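PDB 3UGS: isoprenyl transferase from Campylobacter jejuni, which probably condenses isopentenyl diphosphate with allylic diphosphates, as a magnesium-dependent homodimeric cis-prenyltransferase, to build long-chain polyprenyl diphosphates. Local coordinates for residues M4-K8 with F216-R221. Numbering follows the deposited sequence.
Sequences MNELK and FRNRER
Asn5 N donates to Arg217 O at 3.1 Å, where the CA atoms of the two residues come within 4.5 Å. In this cis-prenyltransferase fold the bond ties the N-terminal lead into strand 9-14 of the parallel sheet to residues 216-221, at the C-terminal part of helix 206-218. The Asn5 side chain does the rest of the polar work. With CG beside its own backbone N (chi1 -62°), the amide reaches across to residues 216-219, and ND2 donates to two carbonyls: Phe216 O at 2.7 Å, lying nearly in the amide plane, and Arg219 O, tilted from it. The two bonds, one to each carbonyl, hold the amide's rotation. The aliphatic part of Arg221 lies against the same amide, its CG 3.6 Å from Asn5 ND2, while its guanidinium, turned 82° from the amide plane, goes on to Asp170 and Tyr191 O. Arg219 leads away to Ile194 O and Glu193, which probably binds magnesium, and Glu220 O accepts a bond from Arg180 of the second subunit. Leu7 and Phe216, both buried, meet obliquely, with Leu7 CB 3.3 Å from Phe216 CE2, and Glu6 O meets the ring edge near CZ. A water donates to Asn5 OD1 at 2.6 Å and accepts from Arg221 N at 2.7 Å.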
ATOM      1  N   MET A   4       2.310 -22.078  -9.286  1.00 48.66           N
ATOM      2  CA  MET A   4       1.705 -21.284 -10.380  1.00 46.29           C
ATOM      3  C   MET A   4       2.204 -19.837 -10.324  1.00 44.01           C
ATOM      4  O   MET A   4       2.770 -19.333 -11.305  1.00 50.37           O
ATOM      5  CB  MET A   4       0.173 -21.338 -10.346  1.00 48.11           C
ATOM      6  CG  MET A   4      -0.376 -22.695 -10.708  1.00 54.08           C
ATOM      7  SD  MET A   4      -1.884 -22.690 -11.712  1.00 69.96           S
ATOM      8  CE  MET A   4      -2.091 -24.470 -11.973  1.00 52.13           C
ATOM      9  N   ASN A   5       2.003 -19.182  -9.193  1.00 33.68           N
ATOM     10  CA  ASN A   5       2.533 -17.808  -9.021  1.00 31.72           C
ATOM     11  C   ASN A   5       4.043 -17.774  -8.897  1.00 30.18           C
ATOM     12  O   ASN A   5       4.627 -18.486  -8.109  1.00 30.10           O
ATOM     13  CB  ASN A   5       1.981 -17.096  -7.781  1.00 29.96           C
ATOM     14  CG  ASN A   5       0.494 -16.914  -7.830  1.00 29.06           C
ATOM     15  OD1 ASN A   5      -0.110 -16.820  -8.894  1.00 30.07           O
ATOM     16  ND2 ASN A   5      -0.109 -16.903  -6.674  1.00 31.74           N
ATOM     17  N   GLU A   6       4.678 -16.891  -9.624  1.00 30.98           N
ATOM     18  CA  GLU A   6       6.086 -16.738  -9.411  1.00 31.27           C
ATOM     19  C   GLU A   6       6.364 -15.608  -8.452  1.00 29.72           C
ATOM     20  O   GLU A   6       5.668 -14.636  -8.377  1.00 30.51           O
ATOM     21  CB  GLU A   6       6.823 -16.601 -10.708  1.00 35.00           C
ATOM     22  CG  GLU A   6       8.317 -16.615 -10.568  1.00 38.43           C
ATOM     23  CD  GLU A   6       8.987 -16.578 -11.905  1.00 46.46           C
ATOM     24  OE1 GLU A   6       8.284 -16.211 -12.877  1.00 51.40           O
ATOM     25  OE2 GLU A   6      10.194 -16.927 -11.985  1.00 55.22           O
ATOM     26  N   LEU A   7       7.395 -15.779  -7.673  1.00 28.71           N
ATOM     27  CA  LEU A   7       7.756 -14.843  -6.674  1.00 27.52           C
ATOM     28  C   LEU A   7       9.177 -14.340  -6.917  1.00 26.14           C
ATOM     29  O   LEU A   7      10.130 -14.931  -6.572  1.00 25.57           O
ATOM     30  CB  LEU A   7       7.551 -15.502  -5.337  1.00 26.55           C
ATOM     31  CG  LEU A   7       8.004 -14.956  -4.028  1.00 27.54           C
ATOM     32  CD1 LEU A   7       8.268 -13.483  -3.966  1.00 25.51           C
ATOM     33  CD2 LEU A   7       7.210 -15.484  -2.880  1.00 26.19           C
ATOM     34  N   LYS A   8       9.256 -13.195  -7.530  1.00 25.10           N
ATOM     35  CA  LYS A   8      10.534 -12.613  -7.981  1.00 26.31           C
ATOM     36  C   LYS A   8      11.092 -11.645  -6.949  1.00 26.39           C
ATOM     37  O   LYS A   8      12.300 -11.372  -6.897  1.00 28.48           O
ATOM     38  CB  LYS A   8      10.395 -11.853  -9.309  1.00 26.15           C
ATOM     39  CG  LYS A   8       9.967 -12.643 -10.523  1.00 26.73           C
ATOM     40  N   PHE A 216       1.758 -18.474  -0.880  1.00 32.22           N
ATOM     41  CA  PHE A 216       1.720 -17.400  -1.875  1.00 30.52           C
ATOM     42  C   PHE A 216       1.625 -17.945  -3.315  1.00 29.94           C
ATOM     43  O   PHE A 216       0.946 -17.372  -4.182  1.00 29.49           O
ATOM     44  CB  PHE A 216       2.952 -16.466  -1.778  1.00 28.57           C
ATOM     45  CG  PHE A 216       3.237 -15.735  -3.061  1.00 26.42           C
ATOM     46  CD1 PHE A 216       2.616 -14.505  -3.334  1.00 26.51           C
ATOM     47  CD2 PHE A 216       4.040 -16.307  -4.031  1.00 25.21           C
ATOM     48  CE1 PHE A 216       2.844 -13.863  -4.533  1.00 25.93           C
ATOM     49  CE2 PHE A 216       4.258 -15.674  -5.239  1.00 24.52           C
ATOM     50  CZ  PHE A 216       3.680 -14.454  -5.483  1.00 24.70           C
ATOM     51  N   ARG A 217       2.314 -19.042  -3.570  1.00 29.06           N
ATOM     52  CA  ARG A 217       2.320 -19.613  -4.934  1.00 33.44           C
ATOM     53  C   ARG A 217       0.985 -20.150  -5.371  1.00 32.84           C
ATOM     54  O   ARG A 217       0.702 -20.212  -6.546  1.00 32.61           O
ATOM     55  CB  ARG A 217       3.317 -20.732  -5.102  1.00 33.74           C
ATOM     56  CG  ARG A 217       4.674 -20.360  -4.660  1.00 35.71           C
ATOM     57  CD  ARG A 217       5.656 -21.200  -5.380  1.00 35.88           C
ATOM     58  NE  ARG A 217       6.882 -20.432  -5.445  1.00 40.87           N
ATOM     59  CZ  ARG A 217       8.085 -20.969  -5.384  1.00 44.51           C
ATOM     60  NH1 ARG A 217       9.163 -20.217  -5.440  1.00 39.94           N
ATOM     61  NH2 ARG A 217       8.202 -22.279  -5.242  1.00 50.91           N
ATOM     62  N   ASN A 218       0.184 -20.531  -4.409  1.00 34.06           N
ATOM     63  CA  ASN A 218      -1.140 -21.124  -4.713  1.00 38.27           C
ATOM     64  C   ASN A 218      -2.310 -20.199  -4.551  1.00 38.58           C
ATOM     65  O   ASN A 218      -3.467 -20.579  -4.777  1.00 37.77           O
ATOM     66  CB  ASN A 218      -1.376 -22.379  -3.876  1.00 41.23           C
ATOM     67  CG  ASN A 218      -0.480 -23.518  -4.302  1.00 43.84           C
ATOM     68  OD1 ASN A 218      -0.096 -23.616  -5.481  1.00 51.66           O
ATOM     69  ND2 ASN A 218      -0.101 -24.363  -3.348  1.00 48.08           N
ATOM     70  N   ARG A 219      -1.999 -18.986  -4.127  1.00 38.89           N
ATOM     71  CA  ARG A 219      -3.030 -17.945  -3.955  1.00 38.46           C
ATOM     72  C   ARG A 219      -3.480 -17.506  -5.338  1.00 36.16           C
ATOM     73  O   ARG A 219      -2.669 -17.449  -6.249  1.00 37.21           O
ATOM     74  CB  ARG A 219      -2.488 -16.707  -3.224  1.00 43.65           C
ATOM     75  CG  ARG A 219      -2.733 -16.672  -1.722  1.00 43.62           C
ATOM     76  CD  ARG A 219      -2.186 -15.369  -1.132  1.00 42.33           C
ATOM     77  NE  ARG A 219      -1.892 -15.504   0.294  1.00 46.06           N
ATOM     78  CZ  ARG A 219      -1.389 -14.541   1.066  1.00 49.32           C
ATOM     79  NH1 ARG A 219      -1.130 -13.351   0.574  1.00 50.27           N
ATOM     80  NH2 ARG A 219      -1.153 -14.756   2.344  1.00 51.36           N
ATOM     81  N   GLU A 220      -4.758 -17.162  -5.480  1.00 33.85           N
ATOM     82  CA  GLU A 220      -5.262 -16.631  -6.795  1.00 33.39           C
ATOM     83  C   GLU A 220      -4.841 -15.161  -7.011  1.00 30.00           C
ATOM     84  O   GLU A 220      -5.250 -14.276  -6.300  1.00 29.35           O
ATOM     85  CB  GLU A 220      -6.778 -16.797  -6.976  1.00 29.44           C
ATOM     86  N   ARG A 221      -4.001 -14.924  -8.002  1.00 29.77           N
ATOM     87  CA  ARG A 221      -3.590 -13.542  -8.337  1.00 28.77           C
ATOM     88  C   ARG A 221      -4.198 -13.097  -9.625  1.00 29.26           C
ATOM     89  O   ARG A 221      -3.847 -13.595 -10.658  1.00 35.41           O
ATOM     90  CB  ARG A 221      -2.085 -13.354  -8.417  1.00 27.06           C
ATOM     91  CG  ARG A 221      -1.385 -13.559  -7.110  1.00 26.86           C
ATOM     92  CD  ARG A 221       0.058 -13.134  -7.229  1.00 27.01           C
ATOM     93  NE  ARG A 221       0.236 -11.700  -7.007  1.00 26.06           N
ATOM     94  CZ  ARG A 221       1.346 -11.032  -7.302  1.00 25.10           C
ATOM     95  NH1 ARG A 221       2.386 -11.639  -7.864  1.00 25.32           N
ATOM     96  NH2 ARG A 221       1.433  -9.743  -7.030  1.00 25.79           N
TER
HETATM   97  O   HOH W   1      -2.661 -16.779  -9.514  1.00 18.94           O